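CRISPR-associated endonuclease Cas12b (Alicyclobacillus acidoterrestris, PDB 5U31) cuts double-stranded DNA targets that it recognises through a guide RNA and a protospacer adjacent motif, as a metal-dependent endonuclease of bacterial antiviral defence. Local coordinates at residues A[268-276]-A[287-295]; A[297-308]-A[352-360]. The protein carries 3 engineered substitutions. One frame throughout, in Å; residues are numbered along the deposited sequence.

Contact 1 (A[268-276]-A[287-295]). With nucleotides of chain C.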
loop_
_atom_site.group_PDB
_atom_site.type_symbol
_atom_site.label_atom_id
_atom_site.label_comp_id
_atom_site.label_asym_id
_atom_site.label_seq_id
_atom_site.Cartn_x
_atom_site.Cartn_y
_atom_site.Cartn_z
ATOM N N VAL A 268 -33.006 -13.285 -9.991
ATOM C CA VAL A 268 -32.105 -12.838 -8.933
ATOM C C VAL A 268 -32.550 -11.485 -8.380
ATOM O O VAL A 268 -32.343 -11.194 -7.195
ATOM C CB VAL A 268 -30.655 -12.812 -9.456
ATOM C CG1 VAL A 268 -30.551 -11.975 -10.716
ATOM C CG2 VAL A 268 -29.702 -12.310 -8.387
ATOM N N ASN A 269 -33.181 -10.649 -9.209
ATOM C CA ASN A 269 -33.772 -9.410 -8.707
ATOM C C ASN A 269 -34.850 -9.704 -7.671
ATOM O O ASN A 269 -34.908 -9.061 -6.616
ATOM C CB ASN A 269 -34.353 -8.589 -9.860
ATOM C CG ASN A 269 -33.288 -7.890 -10.683
ATOM O OD1 ASN A 269 -32.121 -8.273 -10.668
ATOM N ND2 ASN A 269 -33.692 -6.860 -11.414
ATOM N N GLN A 270 -35.727 -10.668 -7.964
ATOM C CA GLN A 270 -36.684 -11.117 -6.959
ATOM C C GLN A 270 -35.962 -11.633 -5.724
ATOM O O GLN A 270 -36.386 -11.371 -4.592
ATOM C CB GLN A 270 -37.593 -12.204 -7.534
ATOM C CG GLN A 270 -38.438 -11.773 -8.721
ATOM C CD GLN A 270 -39.293 -12.907 -9.260
ATOM O OE1 GLN A 270 -39.477 -13.928 -8.596
ATOM N NE2 GLN A 270 -39.815 -12.735 -10.470
ATOM N N LEU A 271 -34.863 -12.364 -5.925
ATOM C CA LEU A 271 -34.092 -12.870 -4.796
ATOM C C LEU A 271 -33.566 -11.721 -3.948
ATOM O O LEU A 271 -33.712 -11.719 -2.722
ATOM C CB LEU A 271 -32.937 -13.740 -5.301
ATOM C CG LEU A 271 -32.532 -14.998 -4.520
ATOM C CD1 LEU A 271 -31.077 -15.366 -4.808
ATOM C CD2 LEU A 271 -32.745 -14.833 -3.027
ATOM N N GLN A 272 -32.965 -10.722 -4.596
ATOM C CA GLN A 272 -32.320 -9.646 -3.856
ATOM C C GLN A 272 -33.327 -8.810 -3.082
ATOM O O GLN A 272 -32.995 -8.274 -2.017
ATOM C CB GLN A 272 -31.500 -8.782 -4.812
ATOM C CG GLN A 272 -30.236 -9.486 -5.291
ATOM C CD GLN A 272 -29.593 -8.817 -6.486
ATOM O OE1 GLN A 272 -28.461 -9.141 -6.853
ATOM N NE2 GLN A 272 -30.312 -7.884 -7.108
ATOM N N GLN A 273 -34.556 -8.689 -3.582
ATOM C CA GLN A 273 -35.602 -8.025 -2.819
ATOM C C GLN A 273 -36.322 -8.975 -1.874
ATOM O O GLN A 273 -36.919 -8.517 -0.893
ATOM C CB GLN A 273 -36.613 -7.359 -3.758
ATOM C CG GLN A 273 -37.438 -6.280 -3.077
ATOM C CD GLN A 273 -37.906 -5.209 -4.037
ATOM O OE1 GLN A 273 -38.692 -5.476 -4.947
ATOM N NE2 GLN A 273 -37.419 -3.986 -3.841
ATOM N N ASP A 274 -36.279 -10.280 -2.146
ATOM C CA ASP A 274 -36.770 -11.259 -1.182
ATOM C C ASP A 274 -36.040 -11.108 0.145
ATOM O O ASP A 274 -36.659 -10.907 1.196
ATOM C CB ASP A 274 -36.591 -12.674 -1.743
ATOM C CG ASP A 274 -37.360 -13.728 -0.961
ATOM O OD1 ASP A 274 -38.009 -14.578 -1.607
ATOM O OD2 ASP A 274 -37.323 -13.713 0.288
HETATM N N MSE A 275 -34.714 -11.180 0.108
HETATM C CA MSE A 275 -33.905 -11.104 1.318
HETATM C C MSE A 275 -33.908 -9.687 1.887
HETATM O O MSE A 275 -33.693 -9.491 3.082
HETATM C CB MSE A 275 -32.478 -11.576 1.027
HETATM C CG MSE A 275 -32.434 -12.978 0.422
HETATM SE SE MSE A 275 -30.752 -13.455 -0.450
HETATM C CE MSE A 275 -29.764 -14.099 1.101
ATOM N N LYS A 276 -34.170 -8.704 1.022
ATOM C CA LYS A 276 -34.266 -7.317 1.472
ATOM C C LYS A 276 -35.441 -7.135 2.431
ATOM O O LYS A 276 -35.306 -6.500 3.483
ATOM C CB LYS A 276 -34.391 -6.392 0.258
ATOM C CG LYS A 276 -34.173 -4.907 0.510
ATOM C CD LYS A 276 -34.407 -4.135 -0.791
ATOM C CE LYS A 276 -33.684 -2.794 -0.827
ATOM N NZ LYS A 276 -34.430 -1.708 -0.135
ATOM N N GLN A 287 -28.807 1.616 -2.910
ATOM C CA GLN A 287 -29.530 1.036 -4.038
ATOM C C GLN A 287 -29.217 -0.445 -4.200
ATOM O O GLN A 287 -30.115 -1.246 -4.484
ATOM C CB GLN A 287 -29.199 1.792 -5.322
ATOM C CG GLN A 287 -29.859 3.154 -5.433
ATOM C CD GLN A 287 -29.684 3.772 -6.805
ATOM O OE1 GLN A 287 -29.158 3.138 -7.721
ATOM N NE2 GLN A 287 -30.125 5.015 -6.956
ATOM N N THR A 288 -27.950 -0.832 -4.030
ATOM C CA THR A 288 -27.536 -2.223 -4.169
ATOM C C THR A 288 -27.622 -2.994 -2.856
ATOM O O THR A 288 -26.874 -3.961 -2.656
ATOM C CB THR A 288 -26.120 -2.299 -4.744
ATOM O OG1 THR A 288 -25.157 -2.065 -3.707
ATOM C CG2 THR A 288 -25.939 -1.260 -5.837
ATOM N N ALA A 289 -28.520 -2.598 -1.957
ATOM C CA ALA A 289 -28.660 -3.287 -0.682
ATOM C C ALA A 289 -29.157 -4.711 -0.894
ATOM O O ALA A 289 -30.099 -4.944 -1.659
ATOM C CB ALA A 289 -29.617 -2.524 0.229
ATOM N N HIS A 290 -28.514 -5.658 -0.213
ATOM C CA HIS A 290 -28.783 -7.092 -0.297
ATOM C C HIS A 290 -28.527 -7.667 -1.684
ATOM O O HIS A 290 -28.920 -8.808 -1.956
ATOM C CB HIS A 290 -30.211 -7.431 0.147
ATOM C CG HIS A 290 -30.466 -7.179 1.597
ATOM N ND1 HIS A 290 -31.133 -6.062 2.052
ATOM C CD2 HIS A 290 -30.137 -7.895 2.699
ATOM C CE1 HIS A 290 -31.210 -6.102 3.370
ATOM N NE2 HIS A 290 -30.611 -7.203 3.786
ATOM N N TYR A 291 -27.876 -6.914 -2.566
ATOM C CA TYR A 291 -27.555 -7.431 -3.886
ATOM C C TYR A 291 -26.545 -8.564 -3.779
ATOM O O TYR A 291 -25.723 -8.611 -2.864
ATOM C CB TYR A 291 -27.012 -6.318 -4.780
ATOM C CG TYR A 291 -28.083 -5.485 -5.454
ATOM C CD1 TYR A 291 -27.909 -5.016 -6.749
ATOM C CD2 TYR A 291 -29.270 -5.180 -4.804
ATOM C CE1 TYR A 291 -28.881 -4.258 -7.374
ATOM C CE2 TYR A 291 -30.250 -4.419 -5.420
ATOM C CZ TYR A 291 -30.050 -3.961 -6.706
ATOM O OH TYR A 291 -31.021 -3.207 -7.327
ATOM N N VAL A 292 -26.616 -9.490 -4.730
ATOM C CA VAL A 292 -25.743 -10.661 -4.708
ATOM C C VAL A 292 -24.334 -10.224 -5.098
ATOM O O VAL A 292 -24.086 -9.852 -6.249
ATOM C CB VAL A 292 -26.258 -11.762 -5.637
ATOM C CG1 VAL A 292 -25.241 -12.880 -5.730
ATOM C CG2 VAL A 292 -27.582 -12.289 -5.127
ATOM N N THR A 293 -23.404 -10.285 -4.149
ATOM C CA THR A 293 -22.008 -9.942 -4.385
ATOM C C THR A 293 -21.148 -11.201 -4.394
ATOM O O THR A 293 -21.573 -12.281 -3.977
ATOM C CB THR A 293 -21.496 -8.959 -3.324
ATOM O OG1 THR A 293 -21.409 -9.618 -2.056
ATOM C CG2 THR A 293 -22.436 -7.773 -3.204
ATOM N N GLY A 294 -19.914 -11.046 -4.883
ATOM C CA GLY A 294 -18.993 -12.167 -4.925
ATOM C C GLY A 294 -18.576 -12.657 -3.553
ATOM O O GLY A 294 -18.267 -13.842 -3.380
ATOM N N ARG A 295 -18.559 -11.762 -2.563
ATOM C CA ARG A 295 -18.193 -12.152 -1.205
ATOM C C ARG A 295 -19.181 -13.160 -0.630
ATOM O O ARG A 295 -18.780 -14.136 0.013
ATOM C CB ARG A 295 -18.107 -10.906 -0.325
ATOM C CG ARG A 295 -18.251 -11.155 1.157
ATOM C CD ARG A 295 -17.835 -9.920 1.939
ATOM N NE ARG A 295 -16.392 -9.716 1.878
ATOM C CZ ARG A 295 -15.714 -8.941 2.715
ATOM N NH1 ARG A 295 -16.348 -8.293 3.679
ATOM N NH2 ARG A 295 -14.400 -8.825 2.592
ATOM P P DT C 6 -25.406 -5.784 2.063
ATOM O OP1 DT C 6 -25.741 -5.243 0.728
ATOM O OP2 DT C 6 -24.003 -5.773 2.537
ATOM O "O5'" DT C 6 -26.305 -5.034 3.148
ATOM C "C5'" DT C 6 -27.711 -4.926 2.956
ATOM C "C4'" DT C 6 -28.368 -4.287 4.164
ATOM O "O4'" DT C 6 -28.293 -5.194 5.284
ATOM C "C3'" DT C 6 -27.705 -3.007 4.649
ATOM O "O3'" DT C 6 -28.235 -1.893 3.943
ATOM C "C2'" DT C 6 -28.110 -2.974 6.119
ATOM C "C1'" DT C 6 -28.170 -4.458 6.488
ATOM N N1 DT C 6 -26.965 -4.929 7.228
ATOM C C2 DT C 6 -27.025 -5.036 8.593
ATOM O O2 DT C 6 -28.024 -4.774 9.236
ATOM N N3 DT C 6 -25.871 -5.464 9.186
ATOM C C4 DT C 6 -24.682 -5.788 8.563
ATOM O O4 DT C 6 -23.697 -6.165 9.187
ATOM C C5 DT C 6 -24.681 -5.652 7.128
ATOM C C7 DT C 6 -23.444 -5.975 6.343
ATOM C C6 DT C 6 -25.811 -5.232 6.533
ATOM P P DT C 5 -21.705 -9.991 2.416
ATOM O OP1 DT C 5 -21.631 -9.694 0.972
ATOM O OP2 DT C 5 -20.734 -9.370 3.342
ATOM O "O5'" DT C 5 -23.183 -9.632 2.892
ATOM C "C5'" DT C 5 -24.301 -10.051 2.124
ATOM C "C4'" DT C 5 -25.585 -9.579 2.774
ATOM O "O4'" DT C 5 -25.797 -10.308 4.004
ATOM C "C3'" DT C 5 -25.575 -8.127 3.199
ATOM O "O3'" DT C 5 -25.924 -7.301 2.111
ATOM C "C2'" DT C 5 -26.644 -8.108 4.282
ATOM C "C1'" DT C 5 -26.439 -9.467 4.950
ATOM N N1 DT C 5 -25.604 -9.406 6.182
ATOM C C2 DT C 5 -26.216 -9.228 7.399
ATOM O O2 DT C 5 -27.420 -9.112 7.529
ATOM N N3 DT C 5 -25.364 -9.190 8.469
ATOM C C4 DT C 5 -23.986 -9.309 8.443
ATOM O O4 DT C 5 -23.302 -9.258 9.460
ATOM C C5 DT C 5 -23.408 -9.492 7.135
ATOM C C7 DT C 5 -21.923 -9.633 6.981
ATOM C C6 DT C 5 -24.234 -9.533 6.080
ATOM P P DT C 4 -17.200 -12.807 5.021
ATOM O OP1 DT C 4 -16.549 -12.360 3.772
ATOM O OP2 DT C 4 -16.910 -12.102 6.292
ATOM O "O5'" DT C 4 -18.787 -12.833 4.817
ATOM C "C5'" DT C 4 -19.347 -13.577 3.740
ATOM C "C4'" DT C 4 -20.863 -13.547 3.788
ATOM O "O4'" DT C 4 -21.321 -14.249 4.966
ATOM C "C3'" DT C 4 -21.475 -12.162 3.899
ATOM O "O3'" DT C 4 -21.617 -11.586 2.598
ATOM C "C2'" DT C 4 -22.830 -12.467 4.526
ATOM C "C1'" DT C 4 -22.501 -13.636 5.459
ATOM N N1 DT C 4 -22.278 -13.222 6.881
ATOM C C2 DT C 4 -23.363 -12.997 7.688
ATOM O O2 DT C 4 -24.514 -13.124 7.308
ATOM N N3 DT C 4 -23.058 -12.617 8.967
ATOM C C4 DT C 4 -21.801 -12.441 9.508
ATOM O O4 DT C 4 -21.631 -12.095 10.674
ATOM C C5 DT C 4 -20.701 -12.690 8.610
ATOM C C7 DT C 4 -19.289 -12.529 9.085
ATOM C C6 DT C 4 -20.988 -13.064 7.353
#

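Contact 2 (A[297-308]-A[352-360]). With nucleotides of chain C.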
loop_
_atom_site.group_PDB
_atom_site.type_symbol
_atom_site.label_atom_id
_atom_site.label_comp_id
_atom_site.label_asym_id
_atom_site.label_seq_id
_atom_site.Cartn_x
_atom_site.Cartn_y
_atom_site.Cartn_z
ATOM N N LEU A 297 -21.035 -15.188 -2.355
ATOM C CA LEU A 297 -20.921 -16.399 -3.155
ATOM C C LEU A 297 -19.560 -17.073 -3.018
ATOM O O LEU A 297 -19.202 -17.894 -3.869
ATOM C CB LEU A 297 -21.193 -16.086 -4.627
ATOM C CG LEU A 297 -22.635 -15.772 -5.019
ATOM C CD1 LEU A 297 -22.695 -15.319 -6.465
ATOM C CD2 LEU A 297 -23.510 -16.993 -4.805
ATOM N N ARG A 298 -18.794 -16.743 -1.980
ATOM C CA ARG A 298 -17.471 -17.334 -1.832
ATOM C C ARG A 298 -17.591 -18.841 -1.638
ATOM O O ARG A 298 -18.341 -19.313 -0.779
ATOM C CB ARG A 298 -16.720 -16.700 -0.660
ATOM C CG ARG A 298 -15.221 -16.986 -0.689
ATOM C CD ARG A 298 -14.487 -16.403 0.507
ATOM N NE ARG A 298 -14.594 -14.950 0.568
ATOM C CZ ARG A 298 -15.290 -14.292 1.488
ATOM N NH1 ARG A 298 -15.339 -12.969 1.463
ATOM N NH2 ARG A 298 -15.933 -14.959 2.435
ATOM N N GLY A 299 -16.854 -19.594 -2.451
ATOM C CA GLY A 299 -16.956 -21.038 -2.408
ATOM C C GLY A 299 -18.239 -21.598 -2.975
ATOM O O GLY A 299 -18.627 -22.712 -2.617
ATOM N N SER A 300 -18.919 -20.849 -3.847
ATOM C CA SER A 300 -20.135 -21.350 -4.479
ATOM C C SER A 300 -19.847 -22.424 -5.517
ATOM O O SER A 300 -20.750 -23.192 -5.863
ATOM C CB SER A 300 -20.896 -20.204 -5.137
ATOM O OG SER A 300 -20.080 -19.562 -6.101
ATOM N N ASP A 301 -18.617 -22.481 -6.032
ATOM C CA ASP A 301 -18.263 -23.522 -6.989
ATOM C C ASP A 301 -18.409 -24.907 -6.369
ATOM O O ASP A 301 -18.944 -25.826 -7.000
ATOM C CB ASP A 301 -16.833 -23.302 -7.488
ATOM C CG ASP A 301 -16.637 -23.750 -8.924
ATOM O OD1 ASP A 301 -16.551 -22.875 -9.812
ATOM O OD2 ASP A 301 -16.577 -24.974 -9.165
ATOM N N LYS A 302 -17.949 -25.070 -5.126
ATOM C CA LYS A 302 -18.020 -26.371 -4.468
ATOM C C LYS A 302 -19.456 -26.737 -4.114
ATOM O O LYS A 302 -19.872 -27.886 -4.303
ATOM C CB LYS A 302 -17.146 -26.372 -3.216
ATOM C CG LYS A 302 -15.730 -25.867 -3.440
ATOM C CD LYS A 302 -15.048 -25.542 -2.118
ATOM C CE LYS A 302 -13.728 -24.823 -2.340
ATOM N NZ LYS A 302 -13.158 -24.311 -1.063
ATOM N N VAL A 303 -20.225 -25.775 -3.599
ATOM C CA VAL A 303 -21.604 -26.048 -3.200
ATOM C C VAL A 303 -22.456 -26.430 -4.402
ATOM O O VAL A 303 -23.358 -27.271 -4.292
ATOM C CB VAL A 303 -22.192 -24.833 -2.457
ATOM C CG1 VAL A 303 -23.597 -25.134 -1.968
ATOM C CG2 VAL A 303 -21.298 -24.436 -1.297
ATOM N N PHE A 304 -22.181 -25.837 -5.568
ATOM C CA PHE A 304 -23.015 -26.082 -6.744
ATOM C C PHE A 304 -22.803 -27.485 -7.304
ATOM O O PHE A 304 -23.770 -28.161 -7.675
ATOM C CB PHE A 304 -22.734 -25.029 -7.818
ATOM C CG PHE A 304 -23.293 -23.668 -7.499
ATOM C CD1 PHE A 304 -23.054 -22.593 -8.341
ATOM C CD2 PHE A 304 -24.056 -23.461 -6.361
ATOM C CE1 PHE A 304 -23.565 -21.340 -8.054
ATOM C CE2 PHE A 304 -24.568 -22.208 -6.069
ATOM C CZ PHE A 304 -24.323 -21.149 -6.917
ATOM N N GLU A 305 -21.547 -27.934 -7.393
ATOM C CA GLU A 305 -21.282 -29.290 -7.866
ATOM C C GLU A 305 -21.896 -30.323 -6.934
ATOM O O GLU A 305 -22.483 -31.314 -7.386
ATOM C CB GLU A 305 -19.777 -29.521 -7.996
ATOM C CG GLU A 305 -19.123 -28.704 -9.091
ATOM C CD GLU A 305 -17.635 -28.965 -9.192
ATOM O OE1 GLU A 305 -17.109 -29.730 -8.357
ATOM O OE2 GLU A 305 -16.993 -28.406 -10.106
ATOM N N LYS A 306 -21.771 -30.105 -5.626
ATOM C CA LYS A 306 -22.391 -31.009 -4.668
ATOM C C LYS A 306 -23.913 -30.962 -4.752
ATOM O O LYS A 306 -24.576 -31.977 -4.516
ATOM C CB LYS A 306 -21.906 -30.669 -3.262
ATOM C CG LYS A 306 -20.630 -31.390 -2.856
ATOM C CD LYS A 306 -19.620 -30.431 -2.250
ATOM C CE LYS A 306 -18.574 -31.164 -1.417
ATOM N NZ LYS A 306 -17.894 -32.263 -2.159
ATOM N N TRP A 307 -24.484 -29.804 -5.094
ATOM C CA TRP A 307 -25.929 -29.731 -5.287
ATOM C C TRP A 307 -26.369 -30.444 -6.558
ATOM O O TRP A 307 -27.511 -30.913 -6.637
ATOM C CB TRP A 307 -26.383 -28.274 -5.329
ATOM C CG TRP A 307 -26.564 -27.647 -3.993
ATOM C CD1 TRP A 307 -26.424 -28.247 -2.778
ATOM C CD2 TRP A 307 -26.926 -26.289 -3.734
ATOM N NE1 TRP A 307 -26.676 -27.342 -1.774
ATOM C CE2 TRP A 307 -26.987 -26.132 -2.338
ATOM C CE3 TRP A 307 -27.204 -25.188 -4.550
ATOM C CZ2 TRP A 307 -27.313 -24.919 -1.738
ATOM C CZ3 TRP A 307 -27.530 -23.987 -3.954
ATOM C CH2 TRP A 307 -27.580 -23.861 -2.563
ATOM N N GLY A 308 -25.485 -30.526 -7.559
ATOM C CA GLY A 308 -25.851 -31.157 -8.818
ATOM C C GLY A 308 -26.183 -32.627 -8.674
ATOM O O GLY A 308 -27.022 -33.153 -9.408
ATOM N N TRP A 352 -28.594 -21.352 -10.335
ATOM C CA TRP A 352 -27.400 -22.186 -10.364
ATOM C C TRP A 352 -27.584 -23.476 -11.152
ATOM O O TRP A 352 -26.587 -24.129 -11.481
ATOM C CB TRP A 352 -26.957 -22.525 -8.936
ATOM C CG TRP A 352 -28.002 -23.242 -8.141
ATOM C CD1 TRP A 352 -28.978 -22.679 -7.372
ATOM C CD2 TRP A 352 -28.176 -24.658 -8.037
ATOM N NE1 TRP A 352 -29.751 -23.658 -6.796
ATOM C CE2 TRP A 352 -29.279 -24.882 -7.189
ATOM C CE3 TRP A 352 -27.506 -25.758 -8.578
ATOM C CZ2 TRP A 352 -29.725 -26.161 -6.867
ATOM C CZ3 TRP A 352 -27.950 -27.027 -8.261
ATOM C CH2 TRP A 352 -29.050 -27.218 -7.412
ATOM N N ARG A 353 -28.823 -23.861 -11.459
ATOM C CA ARG A 353 -29.054 -25.097 -12.201
ATOM C C ARG A 353 -28.739 -24.922 -13.683
ATOM O O ARG A 353 -27.970 -25.701 -14.256
ATOM C CB ARG A 353 -30.498 -25.560 -12.009
ATOM C CG ARG A 353 -30.781 -26.956 -12.534
ATOM C CD ARG A 353 -30.412 -28.029 -11.514
ATOM N NE ARG A 353 -31.219 -27.939 -10.298
ATOM C CZ ARG A 353 -31.234 -28.861 -9.339
ATOM N NH1 ARG A 353 -30.488 -29.950 -9.451
ATOM N NH2 ARG A 353 -31.997 -28.693 -8.267
ATOM N N GLU A 354 -29.322 -23.899 -14.315
ATOM C CA GLU A 354 -29.143 -23.699 -15.752
ATOM C C GLU A 354 -27.704 -23.316 -16.084
ATOM O O GLU A 354 -27.003 -24.044 -16.798
ATOM C CB GLU A 354 -30.118 -22.634 -16.256
ATOM C CG GLU A 354 -31.580 -23.003 -16.065
ATOM C CD GLU A 354 -32.517 -22.135 -16.886
ATOM O OE1 GLU A 354 -32.034 -21.189 -17.546
ATOM O OE2 GLU A 354 -33.738 -22.405 -16.875
ATOM N N ASP A 355 -27.249 -22.169 -15.583
ATOM C CA ASP A 355 -25.880 -21.702 -15.774
ATOM C C ASP A 355 -25.213 -21.651 -14.408
ATOM O O ASP A 355 -25.595 -20.842 -13.554
ATOM C CB ASP A 355 -25.847 -20.331 -16.450
ATOM C CG ASP A 355 -24.469 -19.971 -16.987
ATOM O OD1 ASP A 355 -24.355 -19.693 -18.200
ATOM O OD2 ASP A 355 -23.497 -19.978 -16.201
ATOM N N ALA A 356 -24.219 -22.511 -14.200
ATOM C CA ALA A 356 -23.545 -22.592 -12.911
ATOM C C ALA A 356 -22.518 -21.486 -12.709
ATOM O O ALA A 356 -21.904 -21.417 -11.638
ATOM C CB ALA A 356 -22.886 -23.964 -12.749
ATOM N N SER A 357 -22.318 -20.619 -13.704
ATOM C CA SER A 357 -21.439 -19.464 -13.571
ATOM C C SER A 357 -22.201 -18.154 -13.707
ATOM O O SER A 357 -21.576 -17.090 -13.788
ATOM C CB SER A 357 -20.314 -19.522 -14.608
ATOM O OG SER A 357 -20.792 -19.173 -15.894
ATOM N N PHE A 358 -23.535 -18.203 -13.730
ATOM C CA PHE A 358 -24.317 -16.988 -13.930
ATOM C C PHE A 358 -24.278 -16.085 -12.705
ATOM O O PHE A 358 -24.198 -14.858 -12.835
ATOM C CB PHE A 358 -25.760 -17.347 -14.274
ATOM C CG PHE A 358 -26.719 -16.206 -14.102
ATOM C CD1 PHE A 358 -26.840 -15.241 -15.083
ATOM C CD2 PHE A 358 -27.493 -16.098 -12.958
ATOM C CE1 PHE A 358 -27.717 -14.187 -14.930
ATOM C CE2 PHE A 358 -28.370 -15.045 -12.799
ATOM C CZ PHE A 358 -28.484 -14.088 -13.787
ATOM N N LEU A 359 -24.355 -16.668 -11.507
ATOM C CA LEU A 359 -24.424 -15.852 -10.299
ATOM C C LEU A 359 -23.127 -15.090 -10.051
ATOM O O LEU A 359 -23.169 -13.948 -9.577
ATOM C CB LEU A 359 -24.788 -16.725 -9.099
ATOM C CG LEU A 359 -26.278 -17.077 -9.050
ATOM C CD1 LEU A 359 -26.563 -18.239 -8.100
ATOM C CD2 LEU A 359 -27.084 -15.842 -8.662
ATOM N N THR A 360 -21.972 -15.681 -10.373
ATOM C CA THR A 360 -20.721 -14.937 -10.245
ATOM C C THR A 360 -20.612 -13.858 -11.316
ATOM O O THR A 360 -20.089 -12.769 -11.053
ATOM C CB THR A 360 -19.516 -15.877 -10.316
ATOM O OG1 THR A 360 -19.467 -16.504 -11.603
ATOM C CG2 THR A 360 -19.599 -16.940 -9.235
ATOM P P DT C 4 -17.200 -12.807 5.021
ATOM O OP1 DT C 4 -16.549 -12.360 3.772
ATOM O OP2 DT C 4 -16.910 -12.102 6.292
ATOM O "O5'" DT C 4 -18.787 -12.833 4.817
ATOM C "C5'" DT C 4 -19.347 -13.577 3.740
ATOM C "C4'" DT C 4 -20.863 -13.547 3.788
ATOM O "O4'" DT C 4 -21.321 -14.249 4.966
ATOM C "C3'" DT C 4 -21.475 -12.162 3.899
ATOM O "O3'" DT C 4 -21.617 -11.586 2.598
ATOM C "C2'" DT C 4 -22.830 -12.467 4.526
ATOM C "C1'" DT C 4 -22.501 -13.636 5.459
ATOM N N1 DT C 4 -22.278 -13.222 6.881
ATOM C C2 DT C 4 -23.363 -12.997 7.688
ATOM O O2 DT C 4 -24.514 -13.124 7.308
ATOM N N3 DT C 4 -23.058 -12.617 8.967
ATOM C C4 DT C 4 -21.801 -12.441 9.508
ATOM O O4 DT C 4 -21.631 -12.095 10.674
ATOM C C5 DT C 4 -20.701 -12.690 8.610
ATOM C C7 DT C 4 -19.289 -12.529 9.085
ATOM C C6 DT C 4 -20.988 -13.064 7.353
#

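Contact 1 (A[268-276]-A[287-295])
Q272, on helix 262-277 of the REC1 domain, lies across Y291 and V292 in the loop that follows this helix. There the chain makes a type II beta turn from T288 to Y291, closed by the bond from Y291 N to T288 O, and H290 occupies the third position with a positive phi of 63°. The glutamine leaves its helix with CG anti to the carbonyl carbon (chi1 -72°) and runs extended from there. Its CB and CG pass beside the carbonyl oxygen of H290, Q272 CG lying 3.6 Å from H290 O. CD then sits against CA of Y291, and the amide divides its work. Q272 OE1 accepts a nearly straight hydrogen bond from V292 N (2.8 Å), with the donor above the carbonyl plane; N366 on helix 358-374 gives the same oxygen a second bond. Q272 NE2 lies 3.5 Å above the centre of the Y291 ring, amide and ring planes only 16° apart, so the amide lies nearly parallel to the ring. CA of T288, from the same turn, covers the opposite face. The flat amide is thus held by its oxygen while its nitrogen rests on the ring. Nearer the end of the helix segment, CA of K276 makes a CH-pi contact with H290, 3.8 Å from the ring centroid. C5' of DT6 in DNA chain C lies over the other face of this imidazole, which is therefore sandwiched between helix and deoxyribose. V268 and V292 add an apolar touch through their CG2 atoms. H290 N, in the turn, donates to OP1 of DT6 of chain C at 3.0 Å; farther along, the T293 side chain makes a weak bond through OG1 to OP1 of DT5 of chain C.

Contact 2 (A[297-308]-A[352-360])
The carbonyl oxygen of L297 is gripped twice by S300, through S300 N at 3.0 Å and through S300 OG at 2.9 Å, the hydroxyl lying in the carbonyl plane on a lone pair. The first bond closes the type II beta turn leading into helix 300-308, with G299 at the N-cap. Beyond this turn, an aromatic cluster of F304, W307 and W352 joins the helix to 352-360. CB of W352 stands almost squarely over the F304 ring, 3.6 Å from its centroid, in a CH-pi contact; the two aromatic planes are near parallel but slid apart. With CG turned between the backbone N and the carbonyl carbon (chi1 59°), the indole of W352 is placed so that W307 CE3 lies over one of its faces, the two ring systems turned obliquely. CD1 of L359 touches F304 CZ, and CD1 of L297 packs on CB of L359 at 3.6 Å. Within the turn, R298 meets OP1 of DT4 of chain C with both NH1 (2.7 Å) and NH2 (3.0 Å), its guanidinium edge facing the phosphate. No hydrogen bond crosses between the two segments. Both indole nitrogens find carbonyl partners elsewhere, W352 NE1 at L343 and W307 NE1 at Y319, so the join itself rests on apolar and aromatic packing.

Contacts 1 and 2 follow each other along the chain in the REC1 domain, their centres about 17 Å apart, and pack directly together. V292 CG1 of contact 1 meets L297 CD1 of contact 2 at 3.6 Å, and V268 CG1 approaches F358 CZ at 4.3 Å. Contact 1 runs along DT6 and DT5 of chain C, and the two meet at the DT4 phosphate, where R298 bonds OP1 and R295 of contact 1 has that oxygen over a guanidinium face. These arginines also bond to backbone carbonyls of N858, D859 and R860, tying this part of REC1 to the RuvC-II region. The packing itself lies away from the catalytic positions, which are engineered alanines here.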